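Local atomic coordinates of beta-d-glucoside glucohydrolase (Hypocrea jecorina, PDB entry 3ZZ1), a protein that probably hydrolyses terminal, non-reducing beta-D-glucosyl residues to release beta-D-glucose, a glycoside hydrolase family 3 activity in cellulose degradation. Residues L587-T592 against L706-S711; A615-D620 against A667-R672. One frame throughout, in Å; residues are numbered along the deposited sequence.

Contact 1 of 2, residues L587-T592 against L706-S711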
loop_
_atom_site.group_PDB
_atom_site.type_symbol
_atom_site.label_atom_id
_atom_site.label_comp_id
_atom_site.label_asym_id
_atom_site.label_seq_id
_atom_site.Cartn_x
_atom_site.Cartn_y
_atom_site.Cartn_z
ATOM N N LEU A 587 22.696 -18.169 -12.370
ATOM C CA LEU A 587 21.314 -17.963 -12.787
ATOM C C LEU A 587 20.794 -19.180 -13.548
ATOM O O LEU A 587 21.366 -19.575 -14.561
ATOM C CB LEU A 587 21.185 -16.693 -13.634
ATOM C CG LEU A 587 19.832 -16.306 -14.247
ATOM C CD1 LEU A 587 18.721 -16.281 -13.217
ATOM C CD2 LEU A 587 19.942 -14.947 -14.903
ATOM N N SER A 588 19.712 -19.768 -13.043
ATOM C CA SER A 588 19.048 -20.879 -13.718
ATOM C C SER A 588 17.560 -20.598 -13.917
ATOM O O SER A 588 16.927 -19.942 -13.087
ATOM C CB SER A 588 19.234 -22.173 -12.934
ATOM O OG SER A 588 18.324 -22.230 -11.853
ATOM N N VAL A 589 17.012 -21.106 -15.018
ATOM C CA VAL A 589 15.606 -20.913 -15.372
ATOM C C VAL A 589 15.002 -22.276 -15.684
ATOM O O VAL A 589 15.439 -22.949 -16.615
ATOM C CB VAL A 589 15.444 -19.969 -16.610
ATOM C CG1 VAL A 589 13.988 -19.906 -17.077
ATOM C CG2 VAL A 589 15.973 -18.567 -16.308
ATOM N N LEU A 590 14.015 -22.681 -14.891
ATOM C CA LEU A 590 13.279 -23.925 -15.113
ATOM C C LEU A 590 11.863 -23.558 -15.523
ATOM O O LEU A 590 11.193 -22.806 -14.817
ATOM C CB LEU A 590 13.261 -24.775 -13.838
ATOM C CG LEU A 590 12.753 -26.224 -13.893
ATOM C CD1 LEU A 590 13.398 -27.051 -12.788
ATOM C CD2 LEU A 590 11.227 -26.315 -13.801
ATOM N N SER A 591 11.404 -24.094 -16.651
ATOM C CA SER A 591 10.139 -23.663 -17.225
ATOM C C SER A 591 9.417 -24.754 -18.005
ATOM O O SER A 591 10.028 -25.494 -18.777
ATOM C CB SER A 591 10.359 -22.451 -18.135
ATOM O OG SER A 591 9.126 -21.978 -18.647
ATOM N N THR A 592 8.106 -24.832 -17.791
ATOM C CA THR A 592 7.222 -25.694 -18.576
ATOM C C THR A 592 6.097 -24.857 -19.200
ATOM O O THR A 592 5.117 -25.394 -19.718
ATOM C CB THR A 592 6.622 -26.829 -17.719
ATOM O OG1 THR A 592 5.951 -26.271 -16.582
ATOM C CG2 THR A 592 7.714 -27.790 -17.245
ATOM N N LEU A 706 22.716 -10.261 -13.542
ATOM C CA LEU A 706 22.721 -11.442 -14.402
ATOM C C LEU A 706 21.503 -11.465 -15.311
ATOM O O LEU A 706 20.432 -10.988 -14.932
ATOM C CB LEU A 706 22.743 -12.717 -13.556
ATOM C CG LEU A 706 23.921 -13.013 -12.624
ATOM C CD1 LEU A 706 23.514 -14.133 -11.680
ATOM C CD2 LEU A 706 25.198 -13.379 -13.385
ATOM N N THR A 707 21.678 -12.013 -16.510
ATOM C CA THR A 707 20.587 -12.157 -17.472
ATOM C C THR A 707 20.541 -13.572 -18.018
ATOM O O THR A 707 21.572 -14.226 -18.172
ATOM C CB THR A 707 20.707 -11.186 -18.681
ATOM O OG1 THR A 707 21.912 -11.460 -19.409
ATOM C CG2 THR A 707 20.695 -9.729 -18.235
ATOM N N SER A 708 19.330 -14.026 -18.312
ATOM C CA SER A 708 19.098 -15.295 -18.986
ATOM C C SER A 708 17.879 -15.131 -19.895
ATOM O O SER A 708 17.473 -14.007 -20.207
ATOM C CB SER A 708 18.876 -16.410 -17.962
ATOM O OG SER A 708 18.953 -17.698 -18.560
ATOM N N THR A 709 17.310 -16.255 -20.324
ATOM C CA THR A 709 16.129 -16.255 -21.177
ATOM C C THR A 709 15.145 -17.329 -20.731
ATOM O O THR A 709 15.532 -18.365 -20.177
ATOM C CB THR A 709 16.486 -16.512 -22.664
ATOM O OG1 THR A 709 17.283 -17.696 -22.767
ATOM C CG2 THR A 709 17.247 -15.327 -23.269
ATOM N N LEU A 710 13.866 -17.063 -20.962
ATOM C CA LEU A 710 12.825 -18.056 -20.774
ATOM C C LEU A 710 12.136 -18.222 -22.124
ATOM O O LEU A 710 11.659 -17.251 -22.714
ATOM C CB LEU A 710 11.842 -17.617 -19.680
ATOM C CG LEU A 710 10.901 -18.688 -19.111
ATOM C CD1 LEU A 710 10.581 -18.389 -17.654
ATOM C CD2 LEU A 710 9.625 -18.814 -19.929
ATOM N N SER A 711 12.102 -19.457 -22.610
ATOM C CA SER A 711 11.631 -19.746 -23.947
ATOM C C SER A 711 10.252 -20.401 -23.930
ATOM O O SER A 711 10.065 -21.453 -23.322
ATOM C CB SER A 711 12.646 -20.646 -24.658
ATOM O OG SER A 711 12.179 -21.035 -25.932
HETATM O O HOH W 1 20.812 -18.923 -17.249
HETATM O O HOH W 2 8.651 -22.482 -21.291
#

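Contact 2 of 2, residues A615-D620 against A667-R672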
loop_
_atom_site.group_PDB
_atom_site.type_symbol
_atom_site.label_atom_id
_atom_site.label_comp_id
_atom_site.label_asym_id
_atom_site.label_seq_id
_atom_site.Cartn_x
_atom_site.Cartn_y
_atom_site.Cartn_z
ATOM N N ALA A 615 6.985 -21.697 -13.991
ATOM C CA ALA A 615 8.439 -21.548 -14.078
ATOM C C ALA A 615 9.078 -21.162 -12.743
ATOM O O ALA A 615 8.400 -20.691 -11.822
ATOM C CB ALA A 615 8.806 -20.527 -15.151
ATOM N N THR A 616 10.390 -21.365 -12.659
ATOM C CA THR A 616 11.167 -21.076 -11.457
ATOM C C THR A 616 12.529 -20.505 -11.855
ATOM O O THR A 616 13.273 -21.121 -12.624
ATOM C CB THR A 616 11.356 -22.347 -10.590
ATOM O OG1 THR A 616 10.076 -22.908 -10.267
ATOM C CG2 THR A 616 12.098 -22.027 -9.290
ATOM N N VAL A 617 12.835 -19.317 -11.348
ATOM C CA VAL A 617 14.123 -18.683 -11.587
ATOM C C VAL A 617 14.893 -18.608 -10.270
ATOM O O VAL A 617 14.351 -18.176 -9.245
ATOM C CB VAL A 617 13.975 -17.272 -12.246
ATOM C CG1 VAL A 617 15.338 -16.630 -12.467
ATOM C CG2 VAL A 617 13.250 -17.371 -13.579
ATOM N N THR A 618 16.153 -19.037 -10.316
ATOM C CA THR A 618 17.013 -19.138 -9.138
ATOM C C THR A 618 18.354 -18.423 -9.353
ATOM O O THR A 618 18.936 -18.492 -10.439
ATOM C CB THR A 618 17.274 -20.625 -8.786
ATOM O OG1 THR A 618 16.032 -21.275 -8.482
ATOM C CG2 THR A 618 18.202 -20.753 -7.609
ATOM N N VAL A 619 18.814 -17.722 -8.318
ATOM C CA VAL A 619 20.157 -17.129 -8.278
ATOM C C VAL A 619 20.768 -17.344 -6.899
ATOM O O VAL A 619 20.045 -17.503 -5.915
ATOM C CB VAL A 619 20.172 -15.593 -8.568
ATOM C CG1 VAL A 619 20.021 -15.310 -10.042
ATOM C CG2 VAL A 619 19.113 -14.850 -7.740
ATOM N N ASP A 620 22.097 -17.346 -6.841
ATOM C CA ASP A 620 22.817 -17.382 -5.576
ATOM C C ASP A 620 23.227 -15.972 -5.193
ATOM O O ASP A 620 23.603 -15.173 -6.053
ATOM C CB ASP A 620 24.058 -18.269 -5.676
ATOM C CG ASP A 620 23.719 -19.734 -5.807
ATOM O OD1 ASP A 620 22.539 -20.094 -5.595
ATOM O OD2 ASP A 620 24.631 -20.529 -6.115
ATOM N N ALA A 667 18.100 -17.416 -3.758
ATOM C CA ALA A 667 16.911 -16.628 -4.046
ATOM C C ALA A 667 16.090 -17.343 -5.115
ATOM O O ALA A 667 16.571 -17.585 -6.221
ATOM C CB ALA A 667 17.286 -15.233 -4.501
ATOM N N THR A 668 14.855 -17.688 -4.763
ATOM C CA THR A 668 13.964 -18.432 -5.645
ATOM C C THR A 668 12.783 -17.562 -6.067
ATOM O O THR A 668 12.027 -17.082 -5.223
ATOM C CB THR A 668 13.449 -19.709 -4.946
ATOM O OG1 THR A 668 14.556 -20.565 -4.643
ATOM C CG2 THR A 668 12.444 -20.466 -5.827
ATOM N N PHE A 669 12.632 -17.363 -7.372
ATOM C CA PHE A 669 11.490 -16.637 -7.905
ATOM C C PHE A 669 10.549 -17.596 -8.617
ATOM O O PHE A 669 10.879 -18.139 -9.671
ATOM C CB PHE A 669 11.934 -15.521 -8.861
ATOM C CG PHE A 669 13.076 -14.689 -8.340
ATOM C CD1 PHE A 669 12.867 -13.733 -7.349
ATOM C CD2 PHE A 669 14.363 -14.866 -8.841
ATOM C CE1 PHE A 669 13.928 -12.962 -6.869
ATOM C CE2 PHE A 669 15.429 -14.106 -8.364
ATOM C CZ PHE A 669 15.210 -13.151 -7.378
ATOM N N ASN A 670 9.381 -17.811 -8.022
ATOM C CA ASN A 670 8.345 -18.633 -8.634
ATOM C C ASN A 670 7.485 -17.813 -9.581
ATOM O O ASN A 670 6.928 -16.774 -9.197
ATOM C CB ASN A 670 7.489 -19.314 -7.561
ATOM C CG ASN A 670 8.282 -20.317 -6.742
ATOM O OD1 ASN A 670 9.121 -21.039 -7.277
ATOM N ND2 ASN A 670 8.028 -20.358 -5.435
ATOM N N ILE A 671 7.385 -18.287 -10.820
ATOM C CA ILE A 671 6.689 -17.558 -11.870
ATOM C C ILE A 671 5.334 -18.185 -12.186
ATOM O O ILE A 671 5.257 -19.324 -12.652
ATOM C CB ILE A 671 7.557 -17.447 -13.144
ATOM C CG1 ILE A 671 8.846 -16.672 -12.830
ATOM C CG2 ILE A 671 6.774 -16.787 -14.278
ATOM C CD1 ILE A 671 9.803 -16.569 -13.992
ATOM N N ARG A 672 4.272 -17.429 -11.911
ATOM C CA ARG A 672 2.908 -17.848 -12.206
ATOM C C ARG A 672 2.636 -17.617 -13.684
ATOM O O ARG A 672 3.330 -16.819 -14.330
ATOM C CB ARG A 672 1.902 -17.058 -11.362
ATOM C CG ARG A 672 2.163 -17.103 -9.849
ATOM C CD ARG A 672 1.393 -16.019 -9.102
ATOM N NE ARG A 672 1.723 -14.676 -9.578
ATOM C CZ ARG A 672 1.353 -13.538 -8.989
ATOM N NH1 ARG A 672 0.634 -13.551 -7.879
ATOM N NH2 ARG A 672 1.710 -12.374 -9.520
HETATM O O HOH W 3 14.887 -22.697 -6.156
#

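Contact 1 of 2, residues L587-T592 against L706-S711
L587 reaches across to the strand L706-S711 chiefly with one methyl: its CD2 lies 3.6 Å from CB of S708, with CB of L706 and the backbone carbonyl carbon of T707 also against it. With CG anti to the backbone N (chi1 177°), the side chain is directed at the other strand, where CD2 enters between the L706 and S708 side chains. Further along, V589 sets both methyls against the carbonyl O of T709; CG1 meets CD1 of L710 at 3.8 Å, the two side chains crossing at about a right angle, while CG2 faces OG of S708. The last step is S591, whose OG stands 3.5 Å from CD2 of L710, a polar atom laid against a methyl.

Two waters carry the polar traffic. One donates to O of L587 at 2.8 Å and is hydrogen-bonded to OG of S708 at 2.6 Å; the other accepts from OG of S591 at 2.7 Å and donates to O of S711 at 2.7 Å. A second bond, from N of A593, fixes the S591 hydroxyl from its own chain.

The segments run nearly parallel, 12° apart with axes 7.5 Å from each other, too far for backbone pairing. Each is instead zipped into its own sheet: 587-592 pairs with strand 613-623, and L706 and S708 bond to V697 and I695 of strand 691-698. They are edge strands of the two sheets of the fibronectin type III-like sandwich. With mainly methyl packing and water bridges between them, the strands probably owe their alignment to the backbone bonds each makes in its own sheet.

Contact 2 of 2, residues A615-D620 against A667-R672
V617 and F669 face each other as an antiparallel hydrogen-bonded pair, yet their side chains mesh at a slant: CG1 of V617 lies 4.1 Å from CD2 of the ring. Around them a ladder of six backbone bonds binds A615, V617 and V619 to I671, F669 and A667; F669 N to V617 O, at 2.7 Å, runs nearly along the carbonyl axis.

On the face carrying these residues, bumps and hollows alternate. The small A667 leaves room for CG2 of V619, which settles 3.7 Å from its CB and also touches CE2 of F669 at 3.8 Å. With chi1 near -77°, that methyl sits between the backbone N and carbonyl carbon, turned toward the neighbouring strand. At the other end the bulk is reversed: I671, whose CB faces the small A615, extends CD1 diagonally to CG2 of V617, 3.6 Å away. Were F669 replaced by an alanine, CG2 of V619 and CG1 of V617 would probably lose the ring beside them, and a gap would open in this row.

The other face is mixed: the CG2 methyls of T616 and T668 meet at 3.8 Å, while one water is hydrogen-bonded to the hydroxyls of T618 and T668.

Strand 582-591 flanks 613-623 on the side away from 664-672, while the apolar face packs against the opposing sheet: F669 and I671 on strand 629-638, V617 and V619 on strand 691-698.

The two contacts join the sandwich at different levels: contact 2 pairs strands within one sheet, and contact 1 bridges that sheet's edge strand to the other sheet. Their centres lie only 9 Å apart, and strands 582-591 and 613-623 are neighbours, probably linked by backbone hydrogen bonds from T616 N to L590 O, 2.7 Å, and from S588 N to T618 O, 3.0 Å. Side chains join them too, CD1 of L587 packing 3.5 Å from CG1 of V617, so the core of contact 2 runs on into the seam of contact 1. A glycerol, probably from crystallisation, is hydrogen-bonded to N of N670 at contact 2.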